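Local coordinates for protein formylmethanofuran--tetrahydromethanopterin formyltransferase (Methanosarcina barkeri, PDB 1M5S) that probably catalyses the reversible transfer of a formyl group from formylmethanofuran to tetrahydromethanopterin, an early step of methanogenesis from carbon dioxide, at residues 52-57 against 74-79; 193-198 against 247-252; 83-88 against 113-118. All coordinates share one frame; numbering follows the deposited sequence.

How the contacts relate
Contact 1 pairs strands 53-60 and 71-78 and touches both other contacts. Its centre is about 8 Å from that of contact 2 and about 12 Å from that of contact 3. Toward contact 2, OE1 of Glu-53 lies 2.7 Å from ND2 of Asn-250, a probable hydrogen bond. Ile-194 also packs on Gly-55 there. Toward contact 3, strand 71-78 leads directly into helix 81-95, and Thr-78 and Ile-76 touch Leu-84. Contacts 2 and 3 do not meet. Their centres are about 20 Å apart and their nearest atoms about 9 Å apart. Strand 147-170 pairs with strands 243-251 and 113-115, and so reaches both of them.

Contact 1: 52-57 against 74-79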
loop_
_atom_site.group_PDB
_atom_site.type_symbol
_atom_site.label_atom_id
_atom_site.label_comp_id
_atom_site.label_asym_id
_atom_site.label_seq_id
_atom_site.Cartn_x
_atom_site.Cartn_y
_atom_site.Cartn_z
ATOM N N ALA A 52 -6.468 3.928 -25.034
ATOM C CA ALA A 52 -7.503 2.942 -24.732
ATOM C C ALA A 52 -8.271 3.313 -23.472
ATOM O O ALA A 52 -8.041 4.367 -22.872
ATOM C CB ALA A 52 -6.883 1.554 -24.571
ATOM N N GLU A 53 -9.267 2.492 -23.155
ATOM C CA GLU A 53 -9.919 2.532 -21.854
ATOM C C GLU A 53 -9.600 1.228 -21.147
ATOM O O GLU A 53 -9.949 0.153 -21.633
ATOM C CB GLU A 53 -11.434 2.670 -22.017
ATOM C CG GLU A 53 -11.952 4.085 -21.851
ATOM C CD GLU A 53 -13.392 4.246 -22.332
ATOM O OE1 GLU A 53 -14.220 3.345 -22.073
ATOM O OE2 GLU A 53 -13.688 5.275 -22.979
ATOM N N ALA A 54 -8.939 1.316 -19.999
ATOM C CA ALA A 54 -8.432 0.120 -19.347
ATOM C C ALA A 54 -8.477 0.232 -17.828
ATOM O O ALA A 54 -8.544 1.326 -17.264
ATOM C CB ALA A 54 -7.007 -0.155 -19.819
ATOM N N GLY A 55 -8.438 -0.915 -17.167
ATOM C CA GLY A 55 -8.407 -0.910 -15.721
ATOM C C GLY A 55 -8.415 -2.302 -15.135
ATOM O O GLY A 55 -8.585 -3.308 -15.839
ATOM N N ILE A 56 -8.249 -2.354 -13.822
ATOM C CA ILE A 56 -8.251 -3.614 -13.111
ATOM C C ILE A 56 -9.691 -4.014 -12.809
ATOM O O ILE A 56 -10.489 -3.207 -12.344
ATOM C CB ILE A 56 -7.425 -3.495 -11.814
ATOM C CG1 ILE A 56 -5.941 -3.378 -12.167
ATOM C CG2 ILE A 56 -7.678 -4.704 -10.900
ATOM C CD1 ILE A 56 -5.112 -2.805 -11.068
ATOM N N GLU A 57 -10.031 -5.246 -13.168
ATOM C CA GLU A 57 -11.376 -5.778 -12.984
ATOM C C GLU A 57 -11.503 -6.324 -11.566
ATOM O O GLU A 57 -12.439 -5.997 -10.834
ATOM C CB GLU A 57 -11.626 -6.886 -14.020
ATOM C CG GLU A 57 -12.972 -7.583 -13.905
ATOM C CD GLU A 57 -13.082 -8.799 -14.784
ATOM O OE1 GLU A 57 -12.688 -8.717 -15.962
ATOM O OE2 GLU A 57 -13.547 -9.846 -14.288
ATOM N N VAL A 74 -7.379 -7.790 -16.004
ATOM C CA VAL A 74 -7.557 -6.450 -16.546
ATOM C C VAL A 74 -8.451 -6.501 -17.787
ATOM O O VAL A 74 -8.715 -7.578 -18.330
ATOM C CB VAL A 74 -6.197 -5.782 -16.898
ATOM C CG1 VAL A 74 -5.380 -5.557 -15.625
ATOM C CG2 VAL A 74 -5.422 -6.632 -17.892
ATOM N N GLN A 75 -9.091 -5.373 -18.069
ATOM C CA GLN A 75 -9.856 -5.209 -19.291
ATOM C C GLN A 75 -9.253 -4.044 -20.043
ATOM O O GLN A 75 -8.874 -3.044 -19.439
ATOM C CB GLN A 75 -11.328 -4.927 -18.979
ATOM C CG GLN A 75 -12.092 -6.125 -18.449
ATOM C CD GLN A 75 -13.555 -5.821 -18.173
ATOM O OE1 GLN A 75 -14.093 -4.817 -18.637
ATOM N NE2 GLN A 75 -14.212 -6.710 -17.434
ATOM N N ILE A 76 -8.951 -4.278 -21.314
ATOM C CA ILE A 76 -8.506 -3.212 -22.190
ATOM C C ILE A 76 -9.577 -3.054 -23.262
ATOM O O ILE A 76 -10.097 -4.044 -23.775
ATOM C CB ILE A 76 -7.140 -3.545 -22.820
ATOM C CG1 ILE A 76 -6.076 -3.654 -21.715
ATOM C CG2 ILE A 76 -6.739 -2.467 -23.814
ATOM C CD1 ILE A 76 -4.824 -4.439 -22.107
ATOM N N CYS A 77 -10.044 -1.819 -23.418
ATOM C CA CYS A 77 -11.256 -1.521 -24.176
ATOM C C CYS A 77 -10.940 -0.532 -25.286
ATOM O O CYS A 77 -10.152 0.405 -25.099
ATOM C CB CYS A 77 -12.327 -0.904 -23.267
ATOM S SG CYS A 77 -12.729 -1.834 -21.763
ATOM N N THR A 78 -11.662 -0.660 -26.393
ATOM C CA THR A 78 -11.474 0.248 -27.512
ATOM C C THR A 78 -12.650 0.104 -28.496
ATOM O O THR A 78 -13.395 -0.885 -28.446
ATOM C CB THR A 78 -10.106 -0.043 -28.184
ATOM O OG1 THR A 78 -9.586 1.153 -28.776
ATOM C CG2 THR A 78 -10.243 -1.126 -29.217
ATOM N N PHE A 79 -12.908 1.148 -29.280
ATOM C CA PHE A 79 -14.074 1.141 -30.165
ATOM C C PHE A 79 -13.998 0.099 -31.273
ATOM O O PHE A 79 -14.906 -0.716 -31.413
ATOM C CB PHE A 79 -14.316 2.534 -30.757
ATOM C CG PHE A 79 -15.098 3.442 -29.851
ATOM C CD1 PHE A 79 -16.107 2.926 -29.037
ATOM C CD2 PHE A 79 -14.787 4.797 -29.758
ATOM C CE1 PHE A 79 -16.794 3.742 -28.135
ATOM C CE2 PHE A 79 -15.467 5.627 -28.861
ATOM C CZ PHE A 79 -16.473 5.096 -28.046
#
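Ile-56 passes its CG1 obliquely over CG1 of Val-74, 4.1 Å away. On the same face, CB of Ala-54 rests 4.1 Å from CG1 of Ile-76. Helices 30-41 and 81-95 cover this apolar side. The other face carries Gln-75, Cys-77 and the acidic Glu-53. Gln-75 rises from this face with its chain extended beyond CG, CG beside the backbone N (chi1 -72°). Its NE2 gives a hydrogen bond to OE1 of Glu-57 at 2.9 Å. The oxygen is met from above its carboxylate plane, but close to the amide plane of Gln-75; the planes are 71° apart. OE2 of Glu-57 forms a salt bridge with Arg-22 and accepts a hydrogen bond from N of Gly-192. Both oxygens are thus held. CB of Cys-77 sits 3.9 Å from CB of Glu-53, whose carboxylate is hydrogen-bonded to ND2 of Asn-250 and N of Val-47. N of Glu-53 lies 3.0 Å from O of Cys-77 in a nearly straight bond; the return bond, N of Cys-77 to O of Glu-53, is bent to 133°. Gly-55 and Gln-75 pair likewise. These paired bonds are those of antiparallel strands, and strands 53-60 and 71-78, consecutive in the chain, form a beta hairpin.

Contact 2: 193-198 against 247-252; sequences TITPFP and IVINGL
Thr-193 and Ile-249 lie side by side and point the same way, with their CG2 methyls 3.7 Å apart. OG1 of Thr-193 sits between the backbone N and the carbonyl carbon (chi1 45°), which leaves CG2 beside the backbone N and facing the isoleucine. Gly-251 is the cross-strand partner of Thr-193. A beta carbon there would fall about 3.0 Å from CG2 of Thr-193, a clash. The helix 254-268 packs on this side, through Ala-260.

Ile-194 faces the other way. Its CG1 is tucked between the backbone N and the carbonyl carbon (chi1 62°), and this brings it 3.7 Å from CB of Asn-250. The amide of Asn-250 is engaged elsewhere, with OD1 bound by N of Gly-163 and ND2 bonded to OE1 of Glu-53. Two backbone bonds join the same pair: N of Ile-194 to O of Asn-250 at 2.9 Å, and N of Asn-250 to O of Ile-194 at 3.0 Å.

Beyond this pair the regular ladder ends. Thr-195 still sets its CG2 3.9 Å from CG2 of Ile-247. Pro-196 has no N-H to give, and its CD lies against O of Val-248. A water takes over: it donates to O of Val-248 at 2.8 Å and accepts from N of Phe-197 at 3.2 Å. The Phe-197 ring meets CB of Val-248 obliquely and also touches Thr-98 of the second subunit. The chemistry implies a short antiparallel pairing flanked by methyl contacts; the lack of an N-H on Pro-196 probably ends it, and a water bridges the backbones beyond.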
loop_
_atom_site.group_PDB
_atom_site.type_symbol
_atom_site.label_atom_id
_atom_site.label_comp_id
_atom_site.label_asym_id
_atom_site.label_seq_id
_atom_site.Cartn_x
_atom_site.Cartn_y
_atom_site.Cartn_z
ATOM N N THR A 193 -16.419 -6.150 -14.521
ATOM C CA THR A 193 -16.431 -4.693 -14.634
ATOM C C THR A 193 -15.099 -4.056 -14.270
ATOM O O THR A 193 -14.324 -4.610 -13.491
ATOM C CB THR A 193 -17.509 -4.067 -13.735
ATOM O OG1 THR A 193 -17.470 -4.688 -12.445
ATOM C CG2 THR A 193 -18.886 -4.243 -14.342
ATOM N N ILE A 194 -14.851 -2.887 -14.850
ATOM C CA ILE A 194 -13.729 -2.038 -14.483
ATOM C C ILE A 194 -14.183 -0.587 -14.316
ATOM O O ILE A 194 -15.282 -0.207 -14.723
ATOM C CB ILE A 194 -12.589 -2.073 -15.548
ATOM C CG1 ILE A 194 -13.088 -1.539 -16.901
ATOM C CG2 ILE A 194 -12.028 -3.476 -15.671
ATOM C CD1 ILE A 194 -11.991 -0.950 -17.787
ATOM N N THR A 195 -13.328 0.220 -13.702
ATOM C CA THR A 195 -13.605 1.631 -13.532
ATOM C C THR A 195 -12.381 2.427 -13.992
ATOM O O THR A 195 -11.405 2.558 -13.256
ATOM C CB THR A 195 -13.937 1.959 -12.043
ATOM O OG1 THR A 195 -12.891 1.471 -11.196
ATOM C CG2 THR A 195 -15.257 1.304 -11.620
ATOM N N PRO A 196 -12.372 2.866 -15.265
ATOM C CA PRO A 196 -11.115 3.209 -15.942
ATOM C C PRO A 196 -10.474 4.542 -15.543
ATOM O O PRO A 196 -9.326 4.817 -15.905
ATOM C CB PRO A 196 -11.500 3.187 -17.426
ATOM C CG PRO A 196 -12.957 3.492 -17.425
ATOM C CD PRO A 196 -13.481 2.751 -16.230
ATOM N N PHE A 197 -11.213 5.401 -14.848
ATOM C CA PHE A 197 -10.688 6.725 -14.523
ATOM C C PHE A 197 -9.664 6.668 -13.386
ATOM O O PHE A 197 -9.419 5.596 -12.841
ATOM C CB PHE A 197 -11.844 7.675 -14.201
ATOM C CG PHE A 197 -12.264 8.517 -15.376
ATOM C CD1 PHE A 197 -12.920 7.938 -16.463
ATOM C CD2 PHE A 197 -11.910 9.861 -15.447
ATOM C CE1 PHE A 197 -13.204 8.686 -17.603
ATOM C CE2 PHE A 197 -12.190 10.615 -16.583
ATOM C CZ PHE A 197 -12.836 10.026 -17.664
ATOM N N PRO A 198 -8.932 7.773 -13.134
ATOM C CA PRO A 198 -7.853 7.724 -12.134
ATOM C C PRO A 198 -8.347 7.345 -10.742
ATOM O O PRO A 198 -9.120 8.079 -10.125
ATOM C CB PRO A 198 -7.278 9.135 -12.162
ATOM C CG PRO A 198 -7.613 9.638 -13.545
ATOM C CD PRO A 198 -8.980 9.089 -13.797
ATOM N N ILE A 247 -18.487 7.862 -10.971
ATOM C CA ILE A 247 -17.797 6.607 -11.215
ATOM C C ILE A 247 -18.284 6.030 -12.541
ATOM O O ILE A 247 -19.484 5.837 -12.727
ATOM C CB ILE A 247 -18.035 5.610 -10.054
ATOM C CG1 ILE A 247 -17.371 6.153 -8.781
ATOM C CG2 ILE A 247 -17.473 4.233 -10.400
ATOM C CD1 ILE A 247 -17.231 5.157 -7.695
ATOM N N VAL A 248 -17.378 5.980 -13.520
ATOM C CA VAL A 248 -17.646 5.344 -14.809
ATOM C C VAL A 248 -17.266 3.869 -14.771
ATOM O O VAL A 248 -16.209 3.506 -14.265
ATOM C CB VAL A 248 -16.872 6.036 -15.950
ATOM C CG1 VAL A 248 -17.124 5.320 -17.265
ATOM C CG2 VAL A 248 -17.300 7.486 -16.060
ATOM N N ILE A 249 -18.129 3.036 -15.340
ATOM C CA ILE A 249 -18.026 1.579 -15.262
ATOM C C ILE A 249 -18.125 0.988 -16.680
ATOM O O ILE A 249 -19.081 1.266 -17.404
ATOM C CB ILE A 249 -19.178 0.994 -14.390
ATOM C CG1 ILE A 249 -19.178 1.657 -13.012
ATOM C CG2 ILE A 249 -19.043 -0.512 -14.258
ATOM C CD1 ILE A 249 -20.400 1.382 -12.186
ATOM N N ASN A 250 -17.063 0.317 -17.122
ATOM C CA ASN A 250 -17.116 -0.518 -18.320
ATOM C C ASN A 250 -17.279 -1.955 -17.878
ATOM O O ASN A 250 -16.921 -2.304 -16.758
ATOM C CB ASN A 250 -15.835 -0.381 -19.140
ATOM C CG ASN A 250 -15.668 0.998 -19.734
ATOM O OD1 ASN A 250 -16.430 1.916 -19.428
ATOM N ND2 ASN A 250 -14.660 1.158 -20.581
ATOM N N GLY A 251 -17.820 -2.794 -18.752
ATOM C CA GLY A 251 -18.093 -4.165 -18.359
ATOM C C GLY A 251 -18.467 -5.076 -19.510
ATOM O O GLY A 251 -18.841 -4.611 -20.590
ATOM N N LEU A 252 -18.440 -6.376 -19.242
ATOM C CA LEU A 252 -18.637 -7.396 -20.265
ATOM C C LEU A 252 -20.091 -7.502 -20.726
ATOM O O LEU A 252 -20.364 -7.630 -21.922
ATOM C CB LEU A 252 -18.151 -8.746 -19.737
ATOM C CG LEU A 252 -16.655 -8.781 -19.402
ATOM C CD1 LEU A 252 -16.288 -10.110 -18.751
ATOM C CD2 LEU A 252 -15.848 -8.551 -20.674
HETATM O O HOH W 1 -14.106 5.221 -13.551
#

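Contact 3: 83-88 against 113-118. Unlike the reference sequence in segment 113-118: Asp-115 (reference Phe).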
loop_
_atom_site.group_PDB
_atom_site.type_symbol
_atom_site.label_atom_id
_atom_site.label_comp_id
_atom_site.label_asym_id
_atom_site.label_seq_id
_atom_site.Cartn_x
_atom_site.Cartn_y
_atom_site.Cartn_z
ATOM N N ALA A 83 -7.955 -1.641 -33.361
ATOM C CA ALA A 83 -7.262 -0.850 -32.353
ATOM C C ALA A 83 -6.961 -1.658 -31.087
ATOM O O ALA A 83 -5.911 -1.481 -30.472
ATOM C CB ALA A 83 -8.090 0.384 -32.008
ATOM N N LEU A 84 -7.855 -2.581 -30.743
ATOM C CA LEU A 84 -7.718 -3.409 -29.547
ATOM C C LEU A 84 -6.509 -4.342 -29.601
ATOM O O LEU A 84 -5.712 -4.376 -28.663
ATOM C CB LEU A 84 -8.989 -4.233 -29.327
ATOM C CG LEU A 84 -9.113 -4.897 -27.955
ATOM C CD1 LEU A 84 -8.896 -3.846 -26.871
ATOM C CD2 LEU A 84 -10.472 -5.562 -27.803
ATOM N N GLU A 85 -6.400 -5.121 -30.677
ATOM C CA GLU A 85 -5.245 -5.987 -30.907
ATOM C C GLU A 85 -3.958 -5.183 -30.803
ATOM O O GLU A 85 -2.995 -5.619 -30.179
ATOM C CB GLU A 85 -5.336 -6.646 -32.293
ATOM C CG GLU A 85 -4.107 -7.477 -32.689
ATOM C CD GLU A 85 -4.403 -8.514 -33.769
ATOM O OE1 GLU A 85 -4.998 -8.151 -34.806
ATOM O OE2 GLU A 85 -4.025 -9.693 -33.586
ATOM N N GLU A 86 -3.984 -3.974 -31.351
ATOM C CA GLU A 86 -2.844 -3.066 -31.291
ATOM C C GLU A 86 -2.524 -2.685 -29.846
ATOM O O GLU A 86 -1.364 -2.733 -29.433
ATOM C CB GLU A 86 -3.144 -1.806 -32.110
ATOM C CG GLU A 86 -1.957 -0.877 -32.346
ATOM C CD GLU A 86 -2.349 0.399 -33.085
ATOM O OE1 GLU A 86 -3.389 0.407 -33.782
ATOM O OE2 GLU A 86 -1.615 1.402 -32.966
ATOM N N GLN A 87 -3.561 -2.339 -29.081
ATOM C CA GLN A 87 -3.395 -1.921 -27.692
ATOM C C GLN A 87 -2.920 -3.076 -26.829
ATOM O O GLN A 87 -2.097 -2.897 -25.936
ATOM C CB GLN A 87 -4.706 -1.376 -27.131
ATOM C CG GLN A 87 -4.996 0.043 -27.537
ATOM C CD GLN A 87 -3.882 0.996 -27.172
ATOM O OE1 GLN A 87 -3.641 1.260 -25.999
ATOM N NE2 GLN A 87 -3.222 1.558 -28.181
ATOM N N LEU A 88 -3.428 -4.268 -27.122
ATOM C CA LEU A 88 -2.992 -5.474 -26.438
ATOM C C LEU A 88 -1.510 -5.736 -26.675
ATOM O O LEU A 88 -0.763 -5.985 -25.730
ATOM C CB LEU A 88 -3.805 -6.673 -26.912
ATOM C CG LEU A 88 -5.232 -6.730 -26.377
ATOM C CD1 LEU A 88 -5.978 -7.883 -27.022
ATOM C CD2 LEU A 88 -5.202 -6.889 -24.874
ATOM N N LYS A 113 -14.163 -14.027 -30.685
ATOM C CA LYS A 113 -13.008 -13.274 -31.175
ATOM C C LYS A 113 -11.759 -13.598 -30.339
ATOM O O LYS A 113 -11.860 -13.812 -29.134
ATOM C CB LYS A 113 -13.309 -11.776 -31.122
ATOM C CG LYS A 113 -12.922 -11.026 -32.376
ATOM C CD LYS A 113 -11.510 -10.506 -32.282
ATOM C CE LYS A 113 -11.189 -9.590 -33.444
ATOM N NZ LYS A 113 -11.045 -10.341 -34.715
ATOM N N GLN A 114 -10.619 -13.768 -31.010
ATOM C CA GLN A 114 -9.342 -14.087 -30.362
ATOM C C GLN A 114 -8.184 -13.402 -31.083
ATOM O O GLN A 114 -7.997 -13.580 -32.289
ATOM C CB GLN A 114 -9.088 -15.597 -30.365
ATOM C CG GLN A 114 -10.064 -16.421 -29.550
ATOM C CD GLN A 114 -9.844 -16.297 -28.059
ATOM O OE1 GLN A 114 -8.815 -15.793 -27.608
ATOM N NE2 GLN A 114 -10.811 -16.771 -27.278
ATOM N N ASP A 115 -7.410 -12.614 -30.345
ATOM C CA ASP A 115 -6.204 -12.006 -30.890
ATOM C C ASP A 115 -5.008 -12.861 -30.465
ATOM O O ASP A 115 -4.939 -13.308 -29.319
ATOM C CB ASP A 115 -6.059 -10.571 -30.374
ATOM C CG ASP A 115 -7.209 -9.669 -30.812
ATOM O OD1 ASP A 115 -8.076 -9.340 -29.971
ATOM O OD2 ASP A 115 -7.239 -9.269 -31.994
ATOM N N ASN A 116 -4.123 -13.178 -31.407
ATOM C CA ASN A 116 -3.028 -14.113 -31.133
ATOM C C ASN A 116 -1.794 -13.421 -30.548
ATOM O O ASN A 116 -0.660 -13.693 -30.948
ATOM C CB ASN A 116 -2.671 -14.915 -32.401
ATOM C CG ASN A 116 -2.002 -14.066 -33.485
ATOM O OD1 ASN A 116 -2.116 -12.831 -33.511
ATOM N ND2 ASN A 116 -1.285 -14.736 -34.386
ATOM N N VAL A 117 -2.029 -12.640 -29.496
ATOM C CA VAL A 117 -1.006 -11.823 -28.848
ATOM C C VAL A 117 0.234 -12.625 -28.422
ATOM O O VAL A 117 1.360 -12.214 -28.686
ATOM C CB VAL A 117 -1.606 -11.101 -27.612
ATOM C CG1 VAL A 117 -0.592 -10.141 -27.003
ATOM C CG2 VAL A 117 -2.868 -10.355 -28.018
ATOM N N GLY A 118 0.015 -13.791 -27.822
ATOM C CA GLY A 118 1.122 -14.619 -27.376
ATOM C C GLY A 118 2.004 -15.104 -28.516
ATOM O O GLY A 118 3.226 -15.189 -28.377
#
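Glu-85 and Asp-115 cross obliquely, and their carboxylate planes are turned 58° apart. OD2 of Asp-115 lies alongside the Glu-85 chain. It is 3.3 Å from CB of Glu-85 and 3.4 Å from CD of the same residue. The chain of Glu-85 runs extended, with CG anti to the backbone N (chi1 175°), which carries OE2 to within 3.6 Å of OD2 of Asp-115. OE2 of Glu-85 is also 3.7 Å from OD1 of Asn-116, another oxygen. Lys-120 forms a long, weak ion pair with OE2 of Glu-85.

Leu-88, one turn further along the helix, meets the other segment differently. It stands at about a right angle to Val-117, and its CB is 4.0 Å from CG2 of that valine. Its CD1 also comes 3.9 Å from OD1 of Asp-115. This buried oxygen has no partner in the model. Replacing Glu-85 by an alanine removes the carboxylate and would probably cost Lys-120 this weak ion pair and leave OD2 of Asp-115 without the chain packed against it.

Asp-115 differs from the reference sequence, which has phenylalanine here. Two acidic groups this close, one of them buried, would probably raise the proton affinity of at least one. In this contact of helix 81-95 with the end of strand 113-115 and the start of helix 117-122, Leu-88 and Val-117 give apolar packing, whereas the acidic pair is probably unfavourable unless one group is protonated or Lys-120 offsets part of the charge.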